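Local coordinates for uncharacterized protein (PDB 4QVU) that is of unknown function but adopts a HIT-like fold, binds zinc and may be related to uridylyltransferases that act on hexose 1-phosphates, at residues 163-176 with 213-225. Sequence-based numbering, arbitrary orientation.
Sequences IIGFTEFNIIIEDI and EKIICKVVPRFVV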
loop_
_atom_site.group_PDB
_atom_site.type_symbol
_atom_site.label_atom_id
_atom_site.label_comp_id
_atom_site.label_asym_id
_atom_site.label_seq_id
_atom_site.Cartn_x
_atom_site.Cartn_y
_atom_site.Cartn_z
ATOM N N ILE A 163 7.442 6.449 -0.410
ATOM C CA ILE A 163 7.858 5.603 -1.520
ATOM C C ILE A 163 7.993 4.153 -1.041
ATOM O O ILE A 163 7.513 3.257 -1.731
ATOM C CB ILE A 163 9.177 6.109 -2.163
ATOM C CG1 ILE A 163 9.075 7.600 -2.572
ATOM C CG2 ILE A 163 9.600 5.218 -3.349
ATOM C CD1 ILE A 163 10.349 8.241 -3.168
ATOM N N ILE A 164 8.631 3.931 0.132
ATOM C CA ILE A 164 8.927 2.592 0.659
ATOM C C ILE A 164 7.935 2.171 1.760
ATOM O O ILE A 164 7.728 0.973 1.911
ATOM C CB ILE A 164 10.395 2.528 1.166
ATOM C CG1 ILE A 164 11.369 2.682 -0.011
ATOM C CG2 ILE A 164 10.717 1.238 1.930
ATOM C CD1 ILE A 164 11.190 1.592 -1.248
ATOM N N GLY A 165 7.318 3.104 2.475
ATOM C CA GLY A 165 6.333 2.753 3.493
ATOM C C GLY A 165 6.695 3.096 4.921
ATOM O O GLY A 165 5.956 2.728 5.837
ATOM N N PHE A 166 7.808 3.813 5.148
ATOM C CA PHE A 166 8.181 4.162 6.515
ATOM C C PHE A 166 8.221 5.689 6.636
ATOM O O PHE A 166 7.366 6.343 6.038
ATOM C CB PHE A 166 9.500 3.479 6.910
ATOM C CG PHE A 166 9.347 1.978 7.050
ATOM C CD1 PHE A 166 8.929 1.412 8.253
ATOM C CD2 PHE A 166 9.592 1.132 5.972
ATOM C CE1 PHE A 166 8.787 0.028 8.385
ATOM C CE2 PHE A 166 9.429 -0.259 6.101
ATOM C CZ PHE A 166 9.032 -0.799 7.305
ATOM N N THR A 167 9.144 6.263 7.425
ATOM C CA THR A 167 9.203 7.713 7.580
ATOM C C THR A 167 10.082 8.316 6.483
ATOM O O THR A 167 11.190 7.855 6.235
ATOM C CB THR A 167 9.689 8.116 8.975
ATOM O OG1 THR A 167 8.963 7.365 9.950
ATOM C CG2 THR A 167 9.501 9.612 9.251
ATOM N N GLU A 168 9.557 9.354 5.830
ATOM C CA GLU A 168 10.202 10.127 4.766
ATOM C C GLU A 168 9.877 11.586 4.980
ATOM O O GLU A 168 8.702 11.939 5.087
ATOM C CB GLU A 168 9.767 9.643 3.366
ATOM C CG GLU A 168 10.177 8.204 3.076
ATOM C CD GLU A 168 9.702 7.597 1.770
ATOM O OE1 GLU A 168 8.998 8.290 1.000
ATOM O OE2 GLU A 168 10.016 6.410 1.528
ATOM N N PHE A 169 10.924 12.420 5.121
ATOM C CA PHE A 169 10.806 13.861 5.326
ATOM C C PHE A 169 11.093 14.569 4.012
ATOM O O PHE A 169 12.170 14.402 3.443
ATOM C CB PHE A 169 11.746 14.353 6.441
ATOM C CG PHE A 169 11.614 13.641 7.769
ATOM C CD1 PHE A 169 10.559 13.927 8.629
ATOM C CD2 PHE A 169 12.565 12.717 8.179
ATOM C CE1 PHE A 169 10.443 13.276 9.859
ATOM C CE2 PHE A 169 12.457 12.081 9.419
ATOM C CZ PHE A 169 11.406 12.376 10.256
ATOM N N ASN A 170 10.113 15.329 3.509
ATOM C CA ASN A 170 10.218 16.044 2.240
ATOM C C ASN A 170 10.411 17.518 2.500
ATOM O O ASN A 170 9.611 18.143 3.198
ATOM C CB ASN A 170 8.983 15.794 1.377
ATOM C CG ASN A 170 8.693 14.325 1.178
ATOM O OD1 ASN A 170 9.457 13.587 0.550
ATOM N ND2 ASN A 170 7.611 13.857 1.768
ATOM N N ILE A 171 11.509 18.058 1.967
ATOM C CA ILE A 171 11.864 19.466 2.066
ATOM C C ILE A 171 11.770 20.027 0.652
ATOM O O ILE A 171 12.531 19.604 -0.224
ATOM C CB ILE A 171 13.249 19.669 2.724
ATOM C CG1 ILE A 171 13.426 18.790 3.979
ATOM C CG2 ILE A 171 13.459 21.134 3.028
ATOM C CD1 ILE A 171 14.796 18.781 4.553
ATOM N N ILE A 172 10.794 20.921 0.407
ATOM C CA ILE A 172 10.533 21.478 -0.930
ATOM C C ILE A 172 10.763 22.996 -0.951
ATOM O O ILE A 172 10.283 23.701 -0.065
ATOM C CB ILE A 172 9.062 21.147 -1.409
ATOM C CG1 ILE A 172 8.651 19.664 -1.187
ATOM C CG2 ILE A 172 8.798 21.581 -2.853
ATOM C CD1 ILE A 172 7.856 19.392 0.053
ATOM N N ILE A 173 11.471 23.484 -1.989
ATOM C CA ILE A 173 11.675 24.910 -2.309
ATOM C C ILE A 173 11.140 25.113 -3.731
ATOM O O ILE A 173 11.204 24.193 -4.546
ATOM C CB ILE A 173 13.119 25.478 -2.125
ATOM C CG1 ILE A 173 14.173 24.726 -2.983
ATOM C CG2 ILE A 173 13.496 25.533 -0.642
ATOM C CD1 ILE A 173 15.543 25.387 -3.082
ATOM N N GLU A 174 10.578 26.292 -4.013
ATOM C CA GLU A 174 9.983 26.588 -5.317
ATOM C C GLU A 174 10.922 27.463 -6.161
ATOM O O GLU A 174 10.778 27.498 -7.386
ATOM C CB GLU A 174 8.621 27.272 -5.119
ATOM C CG GLU A 174 7.635 27.018 -6.246
ATOM C CD GLU A 174 6.197 27.317 -5.871
ATOM O OE1 GLU A 174 5.601 26.511 -5.119
ATOM O OE2 GLU A 174 5.659 28.346 -6.343
ATOM N N ASP A 175 11.892 28.140 -5.511
ATOM C CA ASP A 175 12.896 28.995 -6.159
ATOM C C ASP A 175 14.307 28.585 -5.707
ATOM O O ASP A 175 14.507 28.248 -4.538
ATOM C CB ASP A 175 12.627 30.474 -5.841
ATOM C CG ASP A 175 13.544 31.450 -6.548
ATOM O OD1 ASP A 175 13.330 31.698 -7.756
ATOM O OD2 ASP A 175 14.440 32.008 -5.883
ATOM N N ILE A 176 15.284 28.644 -6.635
ATOM C CA ILE A 176 16.698 28.292 -6.420
ATOM C C ILE A 176 17.346 29.228 -5.362
ATOM O O ILE A 176 18.270 28.798 -4.679
ATOM C CB ILE A 176 17.514 28.325 -7.751
ATOM C CG1 ILE A 176 16.652 27.890 -8.972
ATOM C CG2 ILE A 176 18.793 27.468 -7.628
ATOM C CD1 ILE A 176 17.170 28.352 -10.365
ATOM N N GLU A 213 9.265 21.962 -11.514
ATOM C CA GLU A 213 10.092 23.171 -11.363
ATOM C C GLU A 213 10.370 23.485 -9.864
ATOM O O GLU A 213 10.543 24.650 -9.493
ATOM C CB GLU A 213 9.442 24.374 -12.065
ATOM C CG GLU A 213 9.381 24.230 -13.579
ATOM C CD GLU A 213 8.670 25.359 -14.301
ATOM O OE1 GLU A 213 9.117 26.525 -14.193
ATOM O OE2 GLU A 213 7.685 25.067 -15.017
ATOM N N LYS A 214 10.466 22.422 -9.025
ATOM C CA LYS A 214 10.776 22.493 -7.587
ATOM C C LYS A 214 11.995 21.644 -7.252
ATOM O O LYS A 214 12.197 20.606 -7.884
ATOM C CB LYS A 214 9.594 22.014 -6.715
ATOM C CG LYS A 214 8.275 22.729 -6.883
ATOM C CD LYS A 214 7.194 21.861 -6.265
ATOM C CE LYS A 214 5.805 22.309 -6.604
ATOM N NZ LYS A 214 4.804 21.324 -6.134
ATOM N N ILE A 215 12.772 22.050 -6.234
ATOM C CA ILE A 215 13.907 21.265 -5.755
ATOM C C ILE A 215 13.460 20.647 -4.450
ATOM O O ILE A 215 13.087 21.361 -3.515
ATOM C CB ILE A 215 15.247 22.041 -5.644
ATOM C CG1 ILE A 215 15.712 22.499 -7.053
ATOM C CG2 ILE A 215 16.323 21.157 -4.949
ATOM C CD1 ILE A 215 16.923 23.427 -7.097
ATOM N N ILE A 216 13.438 19.309 -4.425
ATOM C CA ILE A 216 12.991 18.505 -3.294
ATOM C C ILE A 216 14.127 17.670 -2.753
ATOM O O ILE A 216 14.842 17.010 -3.516
ATOM C CB ILE A 216 11.799 17.584 -3.689
ATOM C CG1 ILE A 216 10.648 18.386 -4.352
ATOM C CG2 ILE A 216 11.316 16.756 -2.476
ATOM C CD1 ILE A 216 9.558 17.557 -5.046
ATOM N N CYS A 217 14.253 17.656 -1.422
ATOM C CA CYS A 217 15.168 16.768 -0.748
ATOM C C CYS A 217 14.376 15.859 0.163
ATOM O O CYS A 217 13.751 16.325 1.120
ATOM C CB CYS A 217 16.270 17.493 0.012
ATOM S SG CYS A 217 17.393 16.360 0.872
ATOM N N LYS A 218 14.397 14.558 -0.137
ATOM C CA LYS A 218 13.745 13.575 0.705
ATOM C C LYS A 218 14.800 13.003 1.654
ATOM O O LYS A 218 15.811 12.465 1.204
ATOM C CB LYS A 218 13.050 12.497 -0.127
ATOM C CG LYS A 218 12.242 11.505 0.696
ATOM C CD LYS A 218 11.619 10.412 -0.154
ATOM C CE LYS A 218 10.391 10.848 -0.913
ATOM N NZ LYS A 218 9.207 10.982 -0.024
ATOM N N VAL A 219 14.590 13.217 2.968
ATOM C CA VAL A 219 15.435 12.736 4.071
ATOM C C VAL A 219 14.769 11.469 4.584
ATOM O O VAL A 219 13.613 11.529 5.012
ATOM C CB VAL A 219 15.665 13.796 5.194
ATOM C CG1 VAL A 219 16.797 13.365 6.114
ATOM C CG2 VAL A 219 15.947 15.188 4.623
ATOM N N VAL A 220 15.463 10.321 4.487
ATOM C CA VAL A 220 14.893 9.023 4.849
ATOM C C VAL A 220 15.721 8.335 5.956
ATOM O O VAL A 220 16.832 7.878 5.669
ATOM C CB VAL A 220 14.787 8.090 3.591
ATOM C CG1 VAL A 220 14.062 6.784 3.913
ATOM C CG2 VAL A 220 14.118 8.794 2.409
ATOM N N PRO A 221 15.195 8.185 7.204
ATOM C CA PRO A 221 15.925 7.403 8.213
ATOM C C PRO A 221 16.032 5.936 7.789
ATOM O O PRO A 221 15.129 5.395 7.134
ATOM C CB PRO A 221 15.078 7.556 9.479
ATOM C CG PRO A 221 14.114 8.661 9.191
ATOM C CD PRO A 221 13.887 8.627 7.727
ATOM N N ARG A 222 17.168 5.315 8.105
ATOM C CA ARG A 222 17.432 3.931 7.760
ATOM C C ARG A 222 17.812 3.199 9.036
ATOM O O ARG A 222 18.682 3.636 9.787
ATOM C CB ARG A 222 18.521 3.843 6.673
ATOM C CG ARG A 222 18.193 4.523 5.330
ATOM C CD ARG A 222 17.093 3.867 4.493
ATOM N NE ARG A 222 17.388 2.461 4.190
ATOM C CZ ARG A 222 18.016 2.027 3.103
ATOM N NH1 ARG A 222 18.402 2.879 2.167
ATOM N NH2 ARG A 222 18.243 0.735 2.933
ATOM N N PHE A 223 17.092 2.132 9.323
ATOM C CA PHE A 223 17.244 1.341 10.554
ATOM C C PHE A 223 16.783 -0.083 10.317
ATOM O O PHE A 223 15.950 -0.319 9.437
ATOM C CB PHE A 223 16.435 1.986 11.722
ATOM C CG PHE A 223 15.004 2.338 11.378
ATOM C CD1 PHE A 223 14.693 3.553 10.773
ATOM C CD2 PHE A 223 13.968 1.443 11.632
ATOM C CE1 PHE A 223 13.375 3.858 10.402
ATOM C CE2 PHE A 223 12.645 1.757 11.281
ATOM C CZ PHE A 223 12.360 2.963 10.665
ATOM N N VAL A 224 17.318 -1.030 11.088
ATOM C CA VAL A 224 16.859 -2.414 10.983
ATOM C C VAL A 224 15.514 -2.448 11.716
ATOM O O VAL A 224 15.440 -2.092 12.898
ATOM C CB VAL A 224 17.895 -3.459 11.495
ATOM C CG1 VAL A 224 17.320 -4.872 11.471
ATOM C CG2 VAL A 224 19.185 -3.396 10.674
ATOM N N VAL A 225 14.442 -2.751 10.983
ATOM C CA VAL A 225 13.089 -2.793 11.554
ATOM C C VAL A 225 13.018 -3.955 12.570
ATOM O O VAL A 225 13.611 -5.021 12.340
ATOM C CB VAL A 225 11.987 -2.907 10.454
ATOM C CG1 VAL A 225 10.589 -2.806 11.052
ATOM C CG2 VAL A 225 12.176 -1.839 9.371
#
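Lys-218 NZ is gripped by Asn-170 OD1 at 2.7 Å, on a lone pair in the amide plane, and by Glu-168 OE1 in a salt bridge of 2.9 Å. The lysine starts out with CG anti to its backbone N (chi1 -175°), running alongside Asn-170, then bends at chi3 and chi4, which swings the ammonium across to the carboxylate. CD1 of Ile-163 packs on Lys-218 CE. On the face that carries Phe-169, Ile-171 and Val-219, Phe-169 CE2 meets Pro-221 CG at 3.8 Å, and Ile-171 CD1 reaches Val-219 CG2, also at 3.8 Å. The strands 169-173 and 214-222 carrying these residues are neighbours, within the HIT-like C-terminal region, of the antiparallel sheet that runs on through the chain; Phe-169, Ile-171 and Ile-173 each pair through two backbone hydrogen bonds, with Val-219, Cys-217 and Ile-215. Helix 179-195 covers the Phe-169 and Ile-171 face, and Ile-173 lies close to the zinc ligands Cys-178 and Glu-181. Around the ammonium of the buried Lys-218, Asn-142 O accepts a third bond, while Asn-157 and Ser-159 hold Asn-170 ND2. Backbone N-H groups of Ile-163 and Ile-164 fix the Glu-168 carboxylate from its syn side, Ile-163 N meeting OE1 from the plane face opposite Lys-218.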